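Side-chain contacts in protease Do-like 1, chloroplastic (Arabidopsis thaliana, PDB 3QO6), which acts as a chloroplast serine protease of the HtrA type, required at high temperature and possibly degrading damaged proteins: residues 292-295 and 299-302; 197-202 and 206-211. All coordinates share one frame; numbering follows the deposited sequence.

Interaction 1 (292-295 and 299-302); sequences TKVS and DLYR
Val294 and Asp299 bring the two backbones nearest, CA to CA 5.1 Å, where the chain leaves the short strand 292-293 and turns into helix 297-304 of the PDZ domain, the helix that walls the peptide groove in this fold. Asp299 carries the polar part. Its OD2 accepts the backbone N-H of Ser295 at 3.0 Å from N, on the anti side of the carboxylate and 17° out of its plane, and CB of Asp299 lies against CA of Val294. With CG set beside its own backbone N (chi1 -72°), the carboxylate reaches back to the loop before the helix. OD1 lies at the edge of the Arg302 guanidinium, in its plane, in a salt bridge with NH2 at 3.5 Å. An asparagine in place of Asp299 would probably leave Arg302 without its charge partner and weaken the tie to Ser295. Beside this polar link, the two methyls of Val294 pack on Leu300: CG1 against its backbone N and CB, CG2 against CD1. Leu300 and Tyr301 also pack on the bound peptide. Bent at chi3 (45°), the Arg302 chain brings NH2 to 3.7 Å from CG2 of Thr292.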
loop_
_atom_site.group_PDB
_atom_site.type_symbol
_atom_site.label_atom_id
_atom_site.label_comp_id
_atom_site.label_asym_id
_atom_site.label_seq_id
_atom_site.Cartn_x
_atom_site.Cartn_y
_atom_site.Cartn_z
ATOM N N THR B 292 41.555 10.654 -22.030
ATOM C CA THR B 292 40.326 11.051 -21.370
ATOM C C THR B 292 40.333 10.787 -19.869
ATOM O O THR B 292 40.790 9.738 -19.402
ATOM C CB THR B 292 39.138 10.334 -21.988
ATOM O OG1 THR B 292 39.147 10.547 -23.407
ATOM C CG2 THR B 292 37.839 10.864 -21.397
ATOM N N LYS B 293 39.816 11.760 -19.124
ATOM C CA LYS B 293 39.743 11.673 -17.676
ATOM C C LYS B 293 38.531 10.869 -17.253
ATOM O O LYS B 293 37.506 10.858 -17.935
ATOM C CB LYS B 293 39.645 13.063 -17.053
ATOM C CG LYS B 293 39.499 13.016 -15.544
ATOM C CD LYS B 293 39.325 14.395 -14.931
ATOM C CE LYS B 293 39.338 14.312 -13.403
ATOM N NZ LYS B 293 39.139 15.644 -12.754
ATOM N N VAL B 294 38.650 10.216 -16.109
ATOM C CA VAL B 294 37.574 9.402 -15.586
ATOM C C VAL B 294 37.228 9.920 -14.198
ATOM O O VAL B 294 38.088 9.942 -13.318
ATOM C CB VAL B 294 38.027 7.927 -15.486
ATOM C CG1 VAL B 294 37.041 7.138 -14.683
ATOM C CG2 VAL B 294 38.188 7.328 -16.874
ATOM N N SER B 295 35.985 10.349 -13.996
ATOM C CA SER B 295 35.561 10.856 -12.689
ATOM C C SER B 295 34.546 9.942 -12.017
ATOM O O SER B 295 34.296 10.066 -10.826
ATOM C CB SER B 295 34.950 12.250 -12.818
ATOM O OG SER B 295 35.936 13.245 -13.006
ATOM N N ASP B 299 31.975 7.702 -17.089
ATOM C CA ASP B 299 33.156 8.140 -17.810
ATOM C C ASP B 299 33.997 6.962 -18.267
ATOM O O ASP B 299 34.438 6.921 -19.418
ATOM C CB ASP B 299 34.004 9.083 -16.945
ATOM C CG ASP B 299 33.359 10.461 -16.761
ATOM O OD1 ASP B 299 32.635 10.921 -17.684
ATOM O OD2 ASP B 299 33.598 11.091 -15.699
ATOM N N LEU B 300 34.207 6.000 -17.371
ATOM C CA LEU B 300 35.003 4.826 -17.698
ATOM C C LEU B 300 34.310 4.066 -18.818
ATOM O O LEU B 300 34.875 3.853 -19.887
ATOM C CB LEU B 300 35.158 3.931 -16.470
ATOM C CG LEU B 300 36.127 2.753 -16.596
ATOM C CD1 LEU B 300 37.544 3.279 -16.890
ATOM C CD2 LEU B 300 36.096 1.911 -15.298
ATOM N N TYR B 301 33.066 3.682 -18.566
ATOM C CA TYR B 301 32.273 2.954 -19.537
ATOM C C TYR B 301 32.343 3.587 -20.889
ATOM O O TYR B 301 32.707 2.948 -21.866
ATOM C CB TYR B 301 30.816 2.923 -19.117
ATOM C CG TYR B 301 30.494 1.780 -18.212
ATOM C CD1 TYR B 301 29.848 1.999 -16.989
ATOM C CD2 TYR B 301 30.844 0.476 -18.561
ATOM C CE1 TYR B 301 29.559 0.952 -16.138
ATOM C CE2 TYR B 301 30.566 -0.576 -17.715
ATOM C CZ TYR B 301 29.918 -0.334 -16.503
ATOM O OH TYR B 301 29.621 -1.375 -15.654
ATOM N N ARG B 302 31.970 4.856 -20.920
ATOM C CA ARG B 302 31.932 5.632 -22.138
ATOM C C ARG B 302 33.254 5.546 -22.880
ATOM O O ARG B 302 33.281 5.286 -24.084
ATOM C CB ARG B 302 31.599 7.087 -21.795
ATOM C CG ARG B 302 31.326 7.992 -22.983
ATOM C CD ARG B 302 31.135 9.438 -22.517
ATOM N NE ARG B 302 32.144 9.838 -21.531
ATOM C CZ ARG B 302 33.469 9.791 -21.714
ATOM N NH1 ARG B 302 33.994 9.364 -22.863
ATOM N NH2 ARG B 302 34.287 10.160 -20.731
#

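Interaction 2 (197-202 and 206-211); sequences AIYSPS and SGVGFS
The rings of Tyr199 and Phe210 meet edge-to-face. Phe210 presents the CE1-CZ edge to one face of the tyrosine, its CZ sitting over the ring centre, with centroids 4.7 Å apart and planes at 77°. Chi1 of -49° brings the Phe210 ring alongside the carbonyl of Ala197, whose O lies 3.5 Å from CD1, and onward to the tyrosine. On the Tyr199 side, CB rests against CG1 of Val208 at 4.0 Å.

Two backbone bonds fix the spacing of these side chains. Phe210 N donates to Ala197 O at 2.7 Å, and Tyr199 N donates to Val208 O at 3.1 Å. Between them Ile198 faces Gly209 as a non-hydrogen-bonded pair, CA to CA 4.3 Å, with Ile198 CG2 beside the glycine CA. This is the antiparallel beta hairpin of strands 191-198 and 209-213, in the trypsin-like protease domain. The side chain of Ala197 lies near the predicted charge-relay residues His71 and Ser180, and a bound peptide hydrogen-bonds the backbone of Ile198 and packs on Ala197 and Tyr199, consistent with this edge of the hairpin bordering the substrate-binding region.

Toward the loop, Ser200 and Ser206 meet through their CB atoms, 3.9 Å apart. With OG anti to the backbone N (chi1 175°), Ser200 accepts the N-H of Ser202 in an ST turn and also bonds to Gly203 N and Ala204 O. Ile156 packs against both rings, and OG of Ser206 bonds to ND2 of Asn176 of a second subunit.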
loop_
_atom_site.group_PDB
_atom_site.type_symbol
_atom_site.label_atom_id
_atom_site.label_comp_id
_atom_site.label_asym_id
_atom_site.label_seq_id
_atom_site.Cartn_x
_atom_site.Cartn_y
_atom_site.Cartn_z
ATOM N N ALA B 197 13.064 1.987 -24.665
ATOM C CA ALA B 197 12.736 2.314 -23.273
ATOM C C ALA B 197 12.186 3.736 -23.083
ATOM O O ALA B 197 12.213 4.579 -24.006
ATOM C CB ALA B 197 13.971 2.138 -22.385
ATOM N N ILE B 198 11.704 3.997 -21.867
ATOM C CA ILE B 198 11.164 5.308 -21.542
ATOM C C ILE B 198 11.484 5.700 -20.091
ATOM O O ILE B 198 11.936 4.885 -19.297
ATOM C CB ILE B 198 9.655 5.282 -21.690
ATOM C CG1 ILE B 198 9.081 4.440 -20.561
ATOM C CG2 ILE B 198 9.244 4.683 -23.056
ATOM C CD1 ILE B 198 7.587 4.342 -20.612
ATOM N N TYR B 199 11.267 6.968 -19.772
ATOM C CA TYR B 199 11.422 7.484 -18.414
ATOM C C TYR B 199 9.970 7.811 -18.045
ATOM O O TYR B 199 9.318 8.595 -18.734
ATOM C CB TYR B 199 12.263 8.759 -18.378
ATOM C CG TYR B 199 13.758 8.541 -18.232
ATOM C CD1 TYR B 199 14.302 7.258 -18.083
ATOM C CD2 TYR B 199 14.636 9.619 -18.249
ATOM C CE1 TYR B 199 15.686 7.065 -17.956
ATOM C CE2 TYR B 199 16.016 9.443 -18.128
ATOM C CZ TYR B 199 16.538 8.174 -17.979
ATOM O OH TYR B 199 17.908 8.025 -17.830
ATOM N N SER B 200 9.449 7.184 -16.995
ATOM C CA SER B 200 8.069 7.415 -16.585
ATOM C C SER B 200 7.760 6.831 -15.208
ATOM O O SER B 200 7.874 5.637 -14.976
ATOM C CB SER B 200 7.090 6.802 -17.600
ATOM O OG SER B 200 5.751 6.925 -17.150
ATOM N N PRO B 201 7.328 7.674 -14.281
ATOM C CA PRO B 201 7.007 7.176 -12.940
ATOM C C PRO B 201 5.800 6.246 -12.938
ATOM O O PRO B 201 5.555 5.564 -11.952
ATOM C CB PRO B 201 6.725 8.441 -12.170
ATOM C CG PRO B 201 6.119 9.326 -13.233
ATOM C CD PRO B 201 7.010 9.102 -14.422
ATOM N N SER B 202 5.055 6.207 -14.038
ATOM C CA SER B 202 3.870 5.364 -14.091
ATOM C C SER B 202 4.026 4.084 -14.904
ATOM O O SER B 202 3.296 3.113 -14.688
ATOM C CB SER B 202 2.676 6.167 -14.644
ATOM O OG SER B 202 2.778 6.424 -16.042
ATOM N N SER B 206 5.173 9.023 -20.966
ATOM C CA SER B 206 5.137 10.315 -20.348
ATOM C C SER B 206 5.828 11.319 -21.304
ATOM O O SER B 206 6.229 12.426 -20.916
ATOM C CB SER B 206 5.842 10.221 -18.998
ATOM O OG SER B 206 5.915 11.462 -18.336
ATOM N N GLY B 207 5.935 10.940 -22.570
ATOM C CA GLY B 207 6.584 11.828 -23.506
ATOM C C GLY B 207 8.106 11.857 -23.556
ATOM O O GLY B 207 8.669 12.710 -24.244
ATOM N N VAL B 208 8.781 10.965 -22.837
ATOM C CA VAL B 208 10.229 10.908 -22.885
ATOM C C VAL B 208 10.597 9.469 -23.245
ATOM O O VAL B 208 10.649 8.608 -22.376
ATOM C CB VAL B 208 10.859 11.279 -21.532
ATOM C CG1 VAL B 208 12.361 11.111 -21.605
ATOM C CG2 VAL B 208 10.484 12.718 -21.147
ATOM N N GLY B 209 10.850 9.204 -24.525
ATOM C CA GLY B 209 11.201 7.857 -24.957
ATOM C C GLY B 209 12.551 7.757 -25.637
ATOM O O GLY B 209 13.012 8.703 -26.234
ATOM N N PHE B 210 13.178 6.592 -25.574
ATOM C CA PHE B 210 14.490 6.394 -26.167
ATOM C C PHE B 210 14.613 5.300 -27.239
ATOM O O PHE B 210 13.951 4.274 -27.182
ATOM C CB PHE B 210 15.460 6.111 -25.054
ATOM C CG PHE B 210 15.363 7.092 -23.905
ATOM C CD1 PHE B 210 14.691 6.748 -22.736
ATOM C CD2 PHE B 210 16.032 8.320 -23.956
ATOM C CE1 PHE B 210 14.707 7.612 -21.622
ATOM C CE2 PHE B 210 16.053 9.171 -22.860
ATOM C CZ PHE B 210 15.394 8.818 -21.682
ATOM N N SER B 211 15.452 5.545 -28.236
ATOM C CA SER B 211 15.697 4.573 -29.297
ATOM C C SER B 211 17.204 4.383 -29.453
ATOM O O SER B 211 17.972 5.360 -29.352
ATOM C CB SER B 211 15.126 5.068 -30.610
ATOM O OG SER B 211 13.740 5.253 -30.488
#

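How the interactions relate
From the N terminus, the chain first runs through the protease domain, where interaction 2 closes a tight loop: residues 203-205 alone separate 197-202 from 206-211, and the return strand also pairs, on its other side, with strand 168-171. Helix 214-227 follows directly and leads on to the PDZ domain. There interaction 1 closes an equally short loop, with residues 296-298 between its segments, fastening strand 292-293 and the loop after it to helix 297-304. The two contacts follow in series, neither nesting nor crossing, and do not touch: their centres are 26 Å apart and nearest atoms about 13 Å. One joins two strands, the other a strand-loop and a helix.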